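Local coordinates for protein beta-galactosidase (PDB 5MUJ) that probably acts as an arabinofuranosidase on the pectin rhamnogalacturonan II, holding a chain B oligosaccharide on a five-bladed beta-propeller, at residues 137-140 against 145-148; 188-193 against 224-229; 284-289 against 335-340; 299-304 against 344-349. All coordinates share one frame; numbering follows the deposited sequence. Where two conformers were deposited one is given.

Interaction 1. Residues 137-140 against 145-148; sequences YELQ and RHWM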
loop_
_atom_site.group_PDB
_atom_site.type_symbol
_atom_site.label_atom_id
_atom_site.label_comp_id
_atom_site.label_asym_id
_atom_site.label_seq_id
_atom_site.Cartn_x
_atom_site.Cartn_y
_atom_site.Cartn_z
ATOM N N TYR A 137 4.701 -1.417 16.061
ATOM C CA TYR A 137 4.034 -0.697 14.963
ATOM C C TYR A 137 4.407 0.769 14.880
ATOM O O TYR A 137 3.690 1.582 14.279
ATOM C CB TYR A 137 2.519 -0.935 14.940
ATOM C CG TYR A 137 2.272 -2.349 14.528
ATOM C CD1 TYR A 137 2.529 -2.750 13.194
ATOM C CD2 TYR A 137 1.896 -3.308 15.457
ATOM C CE1 TYR A 137 2.371 -4.073 12.824
ATOM C CE2 TYR A 137 1.739 -4.641 15.083
ATOM C CZ TYR A 137 1.970 -5.021 13.763
ATOM O OH TYR A 137 1.821 -6.364 13.379
ATOM N N GLU A 138 5.570 1.094 15.431
ATOM C CA GLU A 138 6.068 2.447 15.384
ATOM C C GLU A 138 6.797 2.636 14.037
ATOM O O GLU A 138 7.217 1.670 13.373
ATOM C CB GLU A 138 6.960 2.734 16.588
ATOM C CG GLU A 138 6.202 2.570 17.910
ATOM C CD GLU A 138 7.056 2.826 19.127
ATOM O OE1 GLU A 138 8.229 3.250 18.969
ATOM O OE2 GLU A 138 6.537 2.631 20.256
ATOM N N LEU A 139 6.890 3.890 13.630
ATOM C CA LEU A 139 7.752 4.320 12.532
ATOM C C LEU A 139 9.101 4.671 13.116
ATOM O O LEU A 139 9.172 5.220 14.207
ATOM C CB LEU A 139 7.177 5.530 11.845
ATOM C CG LEU A 139 5.881 5.435 11.053
ATOM C CD1 LEU A 139 5.698 6.735 10.287
ATOM C CD2 LEU A 139 5.834 4.244 10.111
ATOM N N GLN A 140 10.173 4.354 12.398
ATOM C CA GLN A 140 11.507 4.570 12.914
ATOM C C GLN A 140 12.068 5.847 12.310
ATOM O O GLN A 140 11.654 6.264 11.224
ATOM C CB GLN A 140 12.382 3.372 12.596
ATOM C CG GLN A 140 11.890 2.126 13.299
ATOM C CD GLN A 140 12.590 0.881 12.852
ATOM O OE1 GLN A 140 13.322 0.269 13.628
ATOM N NE2 GLN A 140 12.354 0.475 11.611
ATOM N N ARG A 145 14.765 12.302 11.482
ATOM C CA ARG A 145 13.541 12.536 10.743
ATOM C C ARG A 145 12.742 11.257 10.583
ATOM O O ARG A 145 13.309 10.164 10.610
ATOM C CB ARG A 145 13.843 13.055 9.341
ATOM C CG ARG A 145 14.734 14.280 9.308
ATOM C CD ARG A 145 14.850 14.855 7.895
ATOM N NE ARG A 145 14.965 16.309 7.943
ATOM C CZ ARG A 145 14.050 17.205 7.558
ATOM N NH1 ARG A 145 14.341 18.488 7.711
ATOM N NH2 ARG A 145 12.881 16.869 7.001
ATOM N N HIS A 146 11.433 11.419 10.391
ATOM C CA HIS A 146 10.573 10.359 9.854
ATOM C C HIS A 146 10.468 10.542 8.349
ATOM O O HIS A 146 10.596 11.660 7.826
ATOM C CB HIS A 146 9.186 10.376 10.497
ATOM C CG HIS A 146 9.193 10.007 11.949
ATOM N ND1 HIS A 146 9.132 8.706 12.374
ATOM C CD2 HIS A 146 9.260 10.766 13.069
ATOM C CE1 HIS A 146 9.141 8.669 13.693
ATOM N NE2 HIS A 146 9.245 9.907 14.140
ATOM N N TRP A 147 10.296 9.425 7.656
ATOM C CA TRP A 147 10.376 9.401 6.177
ATOM C C TRP A 147 9.124 8.786 5.572
ATOM O O TRP A 147 8.376 8.079 6.243
ATOM C CB TRP A 147 11.615 8.630 5.747
ATOM C CG TRP A 147 12.850 9.226 6.241
ATOM C CD1 TRP A 147 13.414 9.075 7.482
ATOM C CD2 TRP A 147 13.698 10.098 5.519
ATOM N NE1 TRP A 147 14.566 9.819 7.569
ATOM C CE2 TRP A 147 14.765 10.450 6.371
ATOM C CE3 TRP A 147 13.653 10.630 4.236
ATOM C CZ2 TRP A 147 15.790 11.299 5.967
ATOM C CZ3 TRP A 147 14.688 11.479 3.826
ATOM C CH2 TRP A 147 15.739 11.797 4.692
HETATM N N MSE A 148 8.909 9.078 4.301
HETATM C CA MSE A 148 7.745 8.638 3.535
HETATM C C MSE A 148 8.117 8.610 2.080
HETATM O O MSE A 148 8.871 9.468 1.625
HETATM C CB MSE A 148 6.649 9.666 3.762
HETATM C CG MSE A 148 5.390 9.481 2.937
HETATM SE SE MSE A 148 4.194 11.011 3.170
HETATM C CE MSE A 148 3.036 9.909 4.282
HETATM O O HOH W 1 9.911 7.014 9.251
#
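The imidazole of H146 swings back toward the loop backbone of L139 and Q140 and meets it mostly through its ND1 and CE1 corner. With CG anti to the carbonyl carbon and beside the backbone N (chi1 -67°), the ring projects from its strand so that the L139 carbonyl oxygen lies at its edge, in the ring plane, with L139 O 3.5 Å from H146 CE1. The Q140 carbonyl comes in obliquely instead, its O 3.7 Å from H146 ND1. The L139 side chain starts out toward the imidazole, its CB packing 3.8 Å from H146 ND1, and it also rests on P126. Farther along, a water bridges the two backbones. It donates to Q140 O at 2.7 Å and accepts from W147 N at 2.9 Å, filling in where the segments stand too far apart for a direct bond. The contact closes the loop that leads from strand 121-126 into strand 146-153, neighbours in one blade of the propeller. The R145 guanidinium is bound by S171 and E183, and the W147 indole NH is held by Y142 O. The chemistry is thus lopsided: the water satisfies one carbonyl and one amide, whereas H146 ND1 is buried here without any polar partner in the model, so the imidazole is positioned by packing and not by a bond across the contact.

Interaction 2. Residues 188-193 against 224-229; sequences PILSIH and MFYNAG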
loop_
_atom_site.group_PDB
_atom_site.type_symbol
_atom_site.label_atom_id
_atom_site.label_comp_id
_atom_site.label_asym_id
_atom_site.label_seq_id
_atom_site.Cartn_x
_atom_site.Cartn_y
_atom_site.Cartn_z
ATOM N N PRO A 188 11.765 13.311 -8.471
ATOM C CA PRO A 188 11.521 11.969 -7.953
ATOM C C PRO A 188 12.815 11.271 -7.558
ATOM O O PRO A 188 13.888 11.614 -8.071
ATOM C CB PRO A 188 10.854 11.236 -9.112
ATOM C CG PRO A 188 10.992 12.080 -10.315
ATOM C CD PRO A 188 11.434 13.450 -9.909
ATOM N N ILE A 189 12.722 10.279 -6.691
ATOM C CA ILE A 189 13.863 9.411 -6.382
ATOM C C ILE A 189 14.010 8.216 -7.331
ATOM O O ILE A 189 15.123 7.712 -7.511
ATOM C CB ILE A 189 13.926 8.965 -4.894
ATOM C CG1 ILE A 189 12.588 8.380 -4.375
ATOM C CG2 ILE A 189 14.472 10.120 -4.056
ATOM C CD1 ILE A 189 12.761 7.568 -3.108
ATOM N N LEU A 190 12.903 7.757 -7.911
ATOM C CA LEU A 190 12.922 6.792 -9.008
ATOM C C LEU A 190 11.939 7.271 -10.031
ATOM O O LEU A 190 10.883 7.812 -9.716
ATOM C CB LEU A 190 12.539 5.363 -8.622
ATOM C CG LEU A 190 13.202 4.587 -7.462
ATOM C CD1 LEU A 190 13.301 5.375 -6.185
ATOM C CD2 LEU A 190 12.398 3.336 -7.193
ATOM N N SER A 191 12.225 6.987 -11.285
ATOM C CA SER A 191 11.329 7.387 -12.351
ATOM C C SER A 191 11.494 6.386 -13.474
ATOM O O SER A 191 12.505 5.687 -13.515
ATOM C CB SER A 191 11.655 8.812 -12.787
ATOM O OG SER A 191 11.302 9.066 -14.141
ATOM N N ILE A 192 10.502 6.342 -14.356
ATOM C CA ILE A 192 10.514 5.450 -15.563
ATOM C C ILE A 192 11.553 5.842 -16.655
ATOM O O ILE A 192 11.879 5.035 -17.508
ATOM C CB ILE A 192 9.110 5.379 -16.242
ATOM C CG1 ILE A 192 8.803 6.684 -17.019
ATOM C CG2 ILE A 192 8.027 5.010 -15.218
ATOM C CD1 ILE A 192 7.559 6.732 -17.859
ATOM N N HIS A 193 11.980 7.105 -16.600
ATOM C CA HIS A 193 12.934 7.730 -17.489
ATOM C C HIS A 193 14.364 7.573 -17.048
ATOM O O HIS A 193 15.270 7.921 -17.815
ATOM C CB HIS A 193 12.583 9.203 -17.597
ATOM C CG HIS A 193 11.251 9.453 -18.229
ATOM N ND1 HIS A 193 10.863 8.853 -19.406
ATOM C CD2 HIS A 193 10.211 10.219 -17.836
ATOM C CE1 HIS A 193 9.645 9.252 -19.724
ATOM N NE2 HIS A 193 9.228 10.082 -18.786
HETATM N N MSE A 224 13.479 -0.940 -0.730
HETATM C CA MSE A 224 12.214 -0.519 -1.228
HETATM C C MSE A 224 11.510 -1.597 -1.983
HETATM O O MSE A 224 12.092 -2.190 -2.846
HETATM C CB MSE A 224 12.403 0.706 -2.108
HETATM C CG MSE A 224 11.073 1.086 -2.645
HETATM SE SE MSE A 224 11.199 2.470 -4.074
HETATM C CE MSE A 224 12.138 3.932 -3.152
ATOM N N PHE A 225 10.255 -1.889 -1.630
ATOM C CA PHE A 225 9.410 -2.795 -2.305
ATOM C C PHE A 225 8.383 -1.900 -3.016
ATOM O O PHE A 225 7.776 -1.057 -2.481
ATOM C CB PHE A 225 8.688 -3.874 -1.417
ATOM C CG PHE A 225 9.503 -5.089 -1.134
ATOM C CD1 PHE A 225 10.530 -5.033 -0.264
ATOM C CD2 PHE A 225 9.293 -6.295 -1.809
ATOM C CE1 PHE A 225 11.293 -6.105 -0.016
ATOM C CE2 PHE A 225 10.104 -7.393 -1.556
ATOM C CZ PHE A 225 11.074 -7.304 -0.618
ATOM N N TYR A 226 8.301 -2.034 -4.330
ATOM C CA TYR A 226 7.372 -1.213 -5.118
ATOM C C TYR A 226 6.790 -1.951 -6.301
ATOM O O TYR A 226 7.393 -2.909 -6.807
ATOM C CB TYR A 226 8.002 0.115 -5.589
ATOM C CG TYR A 226 9.103 0.076 -6.646
ATOM C CD1 TYR A 226 10.361 -0.451 -6.356
ATOM C CD2 TYR A 226 8.891 0.669 -7.881
ATOM C CE1 TYR A 226 11.387 -0.401 -7.302
ATOM C CE2 TYR A 226 9.892 0.670 -8.851
ATOM C CZ TYR A 226 11.135 0.142 -8.525
ATOM O OH TYR A 226 12.192 0.165 -9.430
ATOM N N ASN A 227 5.591 -1.557 -6.705
ATOM C CA ASN A 227 4.950 -2.137 -7.883
ATOM C C ASN A 227 4.872 -1.095 -9.001
ATOM O O ASN A 227 4.945 0.106 -8.793
ATOM C CB ASN A 227 3.597 -2.857 -7.585
ATOM C CG ASN A 227 2.563 -1.966 -6.924
ATOM O OD1 ASN A 227 2.690 -1.641 -5.732
ATOM N ND2 ASN A 227 1.481 -1.665 -7.653
ATOM N N ALA A 228 4.898 -1.595 -10.235
ATOM C CA ALA A 228 5.005 -0.746 -11.410
ATOM C C ALA A 228 4.441 -1.527 -12.577
ATOM O O ALA A 228 4.307 -2.717 -12.471
ATOM C CB ALA A 228 6.467 -0.399 -11.663
ATOM N N GLY A 229 4.092 -0.819 -13.659
ATOM C CA GLY A 229 3.544 -1.411 -14.871
ATOM C C GLY A 229 4.615 -1.534 -15.959
ATOM O O GLY A 229 5.425 -0.672 -16.110
#
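L190 sets both methyl groups against M224, a selenomethionine, and CD2 also against the Y226 ring, and this is the tight heart of the contact. The ends of L190 and M224 meet tip to tip: L190 CD2 is 3.5 Å from M224 SE, and L190 CD1 is 3.6 Å from M224 CE. The bend at chi3 of M224 (-57°) turns CE toward the loop, where I189 CD1 also reaches it at 3.7 Å. CD2 of L190 has a second role, sitting over one face of the Y226 ring in a CH-pi contact, 4.0 Å from the centroid, 22° off the normal and shifted toward the rim near Y226 CZ. With an alanine at L190, the covered face of the Y226 ring would probably lose its methyl and the M224 selenium its nearest neighbour across the contact, opening a gap between loop and strand. The other side of the contact is much looser. Past L190 the loop draws away from strand 222-231; I192 leans on F166, and H193 is exposed. On the strand, A228 and G229 make no contact with 188-193; A228 packs instead on W200 and E201 farther along the loop, and G229 touches the bound glycan. I189 and L190 form a classic beta bulge opposite V167, so the contact packs the edge of one propeller blade against the second strand of the next. The contacts across it are apolar and CH-pi in kind, and the phenol hydroxyl of Y226 is hydrogen-bonded to E201.

Interaction 3. Residues 284-289 against 335-340; sequences VMFYFS and SYVIKH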
loop_
_atom_site.group_PDB
_atom_site.type_symbol
_atom_site.label_atom_id
_atom_site.label_comp_id
_atom_site.label_asym_id
_atom_site.label_seq_id
_atom_site.Cartn_x
_atom_site.Cartn_y
_atom_site.Cartn_z
ATOM N N VAL A 284 6.698 -12.199 5.664
ATOM C CA VAL A 284 5.394 -12.379 5.083
ATOM C C VAL A 284 5.026 -11.144 4.283
ATOM O O VAL A 284 5.059 -10.031 4.809
ATOM C CB VAL A 284 4.347 -12.611 6.195
ATOM C CG1 VAL A 284 2.950 -12.770 5.591
ATOM C CG2 VAL A 284 4.763 -13.834 6.974
HETATM N N MSE A 285 4.703 -11.328 3.006
HETATM C CA MSE A 285 4.264 -10.253 2.178
HETATM C C MSE A 285 2.782 -10.379 2.035
HETATM O O MSE A 285 2.285 -11.319 1.410
HETATM C CB MSE A 285 4.904 -10.331 0.781
HETATM C CG MSE A 285 4.454 -9.189 -0.104
HETATM SE SE MSE A 285 4.793 -9.582 -1.982
HETATM C CE MSE A 285 6.728 -9.325 -1.944
ATOM N N PHE A 286 2.085 -9.385 2.577
ATOM C CA PHE A 286 0.684 -9.170 2.258
ATOM C C PHE A 286 0.672 -8.406 0.943
ATOM O O PHE A 286 1.425 -7.437 0.792
ATOM C CB PHE A 286 0.003 -8.362 3.382
ATOM C CG PHE A 286 0.008 -9.066 4.694
ATOM C CD1 PHE A 286 -0.894 -10.095 4.921
ATOM C CD2 PHE A 286 0.960 -8.782 5.666
ATOM C CE1 PHE A 286 -0.922 -10.742 6.158
ATOM C CE2 PHE A 286 0.956 -9.455 6.873
ATOM C CZ PHE A 286 0.038 -10.481 7.084
ATOM N N TYR A 287 -0.159 -8.851 0.010
ATOM C CA TYR A 287 -0.269 -8.188 -1.305
ATOM C C TYR A 287 -1.680 -8.319 -1.841
ATOM O O TYR A 287 -2.451 -9.203 -1.389
ATOM C CB TYR A 287 0.775 -8.780 -2.266
ATOM C CG TYR A 287 0.450 -10.134 -2.808
ATOM C CD1 TYR A 287 -0.260 -10.261 -4.009
ATOM C CD2 TYR A 287 0.866 -11.293 -2.156
ATOM C CE1 TYR A 287 -0.551 -11.526 -4.532
ATOM C CE2 TYR A 287 0.585 -12.551 -2.673
ATOM C CZ TYR A 287 -0.125 -12.647 -3.865
ATOM O OH TYR A 287 -0.408 -13.894 -4.359
ATOM N N PHE A 288 -2.032 -7.472 -2.801
ATOM C CA PHE A 288 -3.283 -7.607 -3.546
ATOM C C PHE A 288 -3.007 -8.011 -4.975
ATOM O O PHE A 288 -1.907 -7.740 -5.556
ATOM C CB PHE A 288 -4.182 -6.360 -3.563
ATOM C CG PHE A 288 -3.949 -5.356 -4.697
ATOM C CD1 PHE A 288 -2.935 -4.377 -4.609
ATOM C CD2 PHE A 288 -4.780 -5.306 -5.816
ATOM C CE1 PHE A 288 -2.764 -3.433 -5.577
ATOM C CE2 PHE A 288 -4.544 -4.377 -6.874
ATOM C CZ PHE A 288 -3.561 -3.436 -6.722
ATOM N N SER A 289 -4.022 -8.624 -5.550
ATOM C CA SER A 289 -4.024 -8.909 -6.961
ATOM C C SER A 289 -5.368 -8.531 -7.546
ATOM O O SER A 289 -6.383 -8.550 -6.854
ATOM C CB SER A 289 -3.720 -10.381 -7.201
ATOM O OG SER A 289 -3.466 -10.619 -8.588
ATOM N N SER A 335 -3.587 -3.943 1.359
ATOM C CA SER A 335 -3.449 -4.373 2.768
ATOM C C SER A 335 -2.620 -3.470 3.630
ATOM O O SER A 335 -1.605 -2.899 3.232
ATOM C CB SER A 335 -2.789 -5.760 2.829
ATOM O OG SER A 335 -3.537 -6.715 2.101
ATOM N N TYR A 336 -3.080 -3.347 4.871
ATOM C CA TYR A 336 -2.205 -3.052 5.987
ATOM C C TYR A 336 -2.715 -3.835 7.198
ATOM O O TYR A 336 -3.893 -3.810 7.484
ATOM C CB TYR A 336 -2.124 -1.549 6.269
ATOM C CG TYR A 336 -0.778 -1.155 6.758
ATOM C CD1 TYR A 336 -0.420 -1.311 8.099
ATOM C CD2 TYR A 336 0.216 -0.684 5.855
ATOM C CE1 TYR A 336 0.845 -1.005 8.543
ATOM C CE2 TYR A 336 1.480 -0.357 6.307
ATOM C CZ TYR A 336 1.794 -0.515 7.652
ATOM O OH TYR A 336 3.036 -0.195 8.156
ATOM N N VAL A 337 -1.822 -4.554 7.868
ATOM C CA VAL A 337 -2.201 -5.535 8.875
ATOM C C VAL A 337 -1.523 -5.223 10.223
ATOM O O VAL A 337 -0.300 -5.039 10.322
ATOM C CB VAL A 337 -1.882 -6.975 8.404
ATOM C CG1 VAL A 337 -2.487 -8.015 9.339
ATOM C CG2 VAL A 337 -2.413 -7.221 7.006
ATOM N N ILE A 338 -2.324 -5.154 11.280
ATOM C CA ILE A 338 -1.798 -4.905 12.598
ATOM C C ILE A 338 -2.205 -6.103 13.430
ATOM O O ILE A 338 -3.384 -6.448 13.433
ATOM C CB ILE A 338 -2.436 -3.646 13.233
ATOM C CG1 ILE A 338 -2.150 -2.381 12.412
ATOM C CG2 ILE A 338 -1.948 -3.463 14.654
ATOM C CD1 ILE A 338 -0.694 -1.948 12.364
ATOM N N LYS A 339 -1.254 -6.748 14.099
ATOM C CA LYS A 339 -1.599 -7.619 15.224
ATOM C C LYS A 339 -1.318 -6.912 16.556
ATOM O O LYS A 339 -0.189 -6.591 16.886
ATOM C CB LYS A 339 -0.881 -8.968 15.176
ATOM C CG LYS A 339 -1.386 -9.893 16.280
ATOM C CD LYS A 339 -0.937 -11.328 16.211
ATOM C CE LYS A 339 -1.608 -12.113 17.338
ATOM N NZ LYS A 339 -1.186 -13.520 17.331
ATOM N N HIS A 340 -2.367 -6.748 17.365
ATOM C CA HIS A 340 -2.246 -6.061 18.647
ATOM C C HIS A 340 -3.166 -6.715 19.661
ATOM O O HIS A 340 -4.320 -6.998 19.338
ATOM C CB HIS A 340 -2.593 -4.590 18.480
ATOM C CG HIS A 340 -2.459 -3.788 19.743
ATOM N ND1 HIS A 340 -1.237 -3.421 20.264
ATOM C CD2 HIS A 340 -3.396 -3.290 20.584
ATOM C CE1 HIS A 340 -1.429 -2.721 21.371
ATOM N NE2 HIS A 340 -2.729 -2.646 21.598
#
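F286 and V337 face each other across the boundary between two propeller blades, on strands whose short segments run at 145° to one another and approach to 7.0 Å. Along 284-289, V284 comes first and works from within its own strand: its CG1 lies above one face of the F286 ring, offset toward the rim. M285 sends its side chain to F262 and W312, while its backbone pairs with A304 of the neighbouring strand. F286 then carries the contact. Its CG stands beside the backbone N, anti to the carbonyl carbon (chi1 -62°), which lays the ring against V337, on the face opposite V284. V337 CG2 sits almost exactly over the middle of that ring, 3.7 Å from the F286 centroid and 6° off the normal, a CH-pi contact in which the two side chains cross at about a right angle. Nearer the backbone, F286 CB meets S335 CB at 3.9 Å. Replacing F286 by an alanine would probably strip CG2 of V337 of the aromatic face it rests on and leave a hole between the blades. Y287 points away, its hydroxyl bonded to D314, and F288 meets the ring of H333 edge to face. S289, at the end, turns its OG to I270 O. The ring sandwiched between two valine methyls needs no polar partner; the hydroxyl of S335, beside F286 CB, is hydrogen-bonded to H346, so the seam is apolar at its centre and satisfied at its margin.

Interaction 4. Residues 299-304 against 344-349; sequences AFNTFA and VYHFYC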
loop_
_atom_site.group_PDB
_atom_site.type_symbol
_atom_site.label_atom_id
_atom_site.label_comp_id
_atom_site.label_asym_id
_atom_site.label_seq_id
_atom_site.Cartn_x
_atom_site.Cartn_y
_atom_site.Cartn_z
ATOM N N ALA A 299 -10.782 -8.420 -7.554
ATOM C CA ALA A 299 -9.613 -8.062 -6.748
ATOM C C ALA A 299 -9.714 -8.549 -5.313
ATOM O O ALA A 299 -10.804 -8.613 -4.746
ATOM C CB ALA A 299 -9.344 -6.558 -6.785
ATOM N N PHE A 300 -8.570 -8.881 -4.737
ATOM C CA PHE A 300 -8.494 -9.606 -3.480
ATOM C C PHE A 300 -7.131 -9.484 -2.835
ATOM O O PHE A 300 -6.172 -9.061 -3.507
ATOM C CB PHE A 300 -8.803 -11.086 -3.707
ATOM C CG PHE A 300 -7.849 -11.745 -4.733
ATOM C CD1 PHE A 300 -8.079 -11.671 -6.133
ATOM C CD2 PHE A 300 -6.723 -12.407 -4.295
ATOM C CE1 PHE A 300 -7.187 -12.253 -7.065
ATOM C CE2 PHE A 300 -5.837 -12.988 -5.225
ATOM C CZ PHE A 300 -6.080 -12.901 -6.591
ATOM N N ASN A 301 -7.049 -9.823 -1.545
ATOM C CA ASN A 301 -5.789 -9.905 -0.816
ATOM C C ASN A 301 -5.426 -11.342 -0.449
ATOM O O ASN A 301 -6.272 -12.138 -0.010
ATOM C CB ASN A 301 -5.861 -9.085 0.490
ATOM C CG ASN A 301 -5.977 -7.603 0.237
ATOM O OD1 ASN A 301 -5.549 -7.086 -0.777
ATOM N ND2 ASN A 301 -6.554 -6.891 1.193
ATOM N N THR A 302 -4.140 -11.657 -0.600
ATOM C CA THR A 302 -3.551 -12.870 -0.066
ATOM C C THR A 302 -2.113 -12.598 0.411
ATOM O O THR A 302 -1.743 -11.424 0.650
ATOM C CB THR A 302 -3.731 -14.076 -1.017
ATOM O OG1 THR A 302 -3.258 -15.273 -0.382
ATOM C CG2 THR A 302 -3.015 -13.872 -2.336
ATOM N N PHE A 303 -1.287 -13.633 0.554
ATOM C CA PHE A 303 0.066 -13.393 0.999
ATOM C C PHE A 303 1.025 -14.370 0.364
ATOM O O PHE A 303 0.615 -15.401 -0.144
ATOM C CB PHE A 303 0.176 -13.498 2.516
ATOM C CG PHE A 303 0.036 -14.901 3.024
ATOM C CD1 PHE A 303 -1.227 -15.463 3.215
ATOM C CD2 PHE A 303 1.160 -15.673 3.258
ATOM C CE1 PHE A 303 -1.362 -16.783 3.684
ATOM C CE2 PHE A 303 1.024 -16.992 3.724
ATOM C CZ PHE A 303 -0.237 -17.544 3.936
ATOM N N ALA A 304 2.293 -13.983 0.457
ATOM C CA ALA A 304 3.420 -14.820 0.147
ATOM C C ALA A 304 4.424 -14.801 1.283
ATOM O O ALA A 304 4.345 -13.947 2.176
ATOM C CB ALA A 304 4.064 -14.339 -1.168
ATOM N N VAL A 344 -5.890 -9.688 15.178
ATOM C CA VAL A 344 -5.385 -9.227 13.877
ATOM C C VAL A 344 -6.393 -8.317 13.196
ATOM O O VAL A 344 -7.570 -8.661 13.112
ATOM C CB VAL A 344 -5.052 -10.396 12.917
ATOM C CG1 VAL A 344 -4.459 -9.845 11.610
ATOM C CG2 VAL A 344 -4.088 -11.365 13.546
ATOM N N TYR A 345 -5.921 -7.135 12.764
ATOM C CA TYR A 345 -6.741 -6.148 12.078
ATOM C C TYR A 345 -6.159 -6.010 10.672
ATOM O O TYR A 345 -5.010 -5.597 10.531
ATOM C CB TYR A 345 -6.698 -4.771 12.770
ATOM C CG TYR A 345 -7.128 -4.752 14.233
ATOM C CD1 TYR A 345 -6.288 -5.226 15.249
ATOM C CD2 TYR A 345 -8.355 -4.214 14.603
ATOM C CE1 TYR A 345 -6.699 -5.214 16.579
ATOM C CE2 TYR A 345 -8.754 -4.183 15.927
ATOM C CZ TYR A 345 -7.917 -4.661 16.894
ATOM O OH TYR A 345 -8.302 -4.640 18.229
ATOM N N HIS A 346 -6.967 -6.327 9.670
ATOM C CA HIS A 346 -6.563 -6.235 8.290
ATOM C C HIS A 346 -7.329 -5.065 7.661
ATOM O O HIS A 346 -8.524 -5.174 7.413
ATOM C CB HIS A 346 -6.838 -7.539 7.569
ATOM C CG HIS A 346 -6.169 -7.646 6.221
ATOM N ND1 HIS A 346 -5.677 -8.847 5.755
ATOM C CD2 HIS A 346 -5.987 -6.751 5.198
ATOM C CE1 HIS A 346 -5.172 -8.684 4.534
ATOM N NE2 HIS A 346 -5.347 -7.434 4.173
ATOM N N PHE A 347 -6.602 -3.951 7.416
ATOM C CA PHE A 347 -7.157 -2.785 6.760
ATOM C C PHE A 347 -7.072 -2.944 5.247
ATOM O O PHE A 347 -6.026 -3.384 4.722
ATOM C CB PHE A 347 -6.403 -1.516 7.186
ATOM C CG PHE A 347 -6.528 -1.225 8.665
ATOM C CD1 PHE A 347 -5.727 -1.881 9.589
ATOM C CD2 PHE A 347 -7.469 -0.308 9.136
ATOM C CE1 PHE A 347 -5.849 -1.628 10.973
ATOM C CE2 PHE A 347 -7.604 -0.069 10.512
ATOM C CZ PHE A 347 -6.787 -0.724 11.411
ATOM N N TYR A 348 -8.135 -2.616 4.538
ATOM C CA TYR A 348 -8.157 -2.817 3.077
ATOM C C TYR A 348 -9.040 -1.811 2.409
ATOM O O TYR A 348 -9.776 -1.100 3.094
ATOM C CB TYR A 348 -8.595 -4.238 2.727
ATOM C CG TYR A 348 -10.054 -4.617 3.014
ATOM C CD1 TYR A 348 -10.462 -5.077 4.293
ATOM C CD2 TYR A 348 -11.031 -4.448 2.071
ATOM C CE1 TYR A 348 -11.771 -5.454 4.498
ATOM C CE2 TYR A 348 -12.357 -4.801 2.285
ATOM C CZ TYR A 348 -12.726 -5.283 3.542
ATOM O OH TYR A 348 -14.056 -5.667 3.793
ATOM N N CYS A 349 -8.930 -1.678 1.097
ATOM C CA CYS A 349 -9.742 -0.740 0.323
ATOM C C CYS A 349 -10.945 -1.477 -0.238
ATOM O O CYS A 349 -10.797 -2.501 -0.923
ATOM C CB CYS A 349 -8.931 -0.096 -0.818
ATOM S SG CYS A 349 -9.914 0.928 -1.932
#
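N301 reaches from one blade of the five-bladed beta-propeller to H346 and Y348 of the next, a buried contact centred on the N301 side chain. Along 344-349, V344 opens the segment by packing on V337 of the adjoining strand, and Y345 faces the other side of the sheet, onto T363. H346 is the first residue to touch N301. Its imidazole extends from its sheet toward the asparagine because chi1 (-167°) places CG opposite the backbone nitrogen, and the ring and the N301 amide lie nearly parallel, their planes 6° apart. N301 ND2 approaches obliquely, 3.3 Å from H346 NE2, while N301 CB stands 4.1 Å from H346 CE1. The polar duties of both groups are met partly by strand 331-340, the outer neighbour of 343-351: H346 NE2 has S335 as its partner, and N301 OD1 accepts from the backbone N of K334. F347 points away from N301 and packs on I361 of the adjoining strand. Y348 completes the contact through its base, for CG sits between the backbone N and the carbonyl carbon (chi1 69°) and the phenol leads away from N301 to D328 and Y327. C349 then passes beyond the asparagine, its carbonyl accepting from H333. The N301 side chain is about 10 Å from a bound rhamnose. At the root of the tyrosine, N301 ND2 is 3.7 Å from Y348 CB, with the amide plane turned 84° from the Y348 ring.

From the N terminus, interaction 1 comes first and closes a short loop leading into strand 146-153. Interaction 2 follows in series, spanning 30 residues and joining the tail of that blade to the next. Interactions 3 and 4 close loops of 45 and 39 residues and cross, since their segments alternate along the chain: both tie the blade holding strands 282-290 and 299-306 to the one holding 331-340 and 343-351, in which strand 45-51, from near the N terminus, is an outermost strand. These two lie 5 Å apart between centres. Interaction 1 touches interaction 3 through Y137 and K339, and F225 packs on M285 to connect interactions 2 and 3, so contacts distant in sequence meet around the propeller.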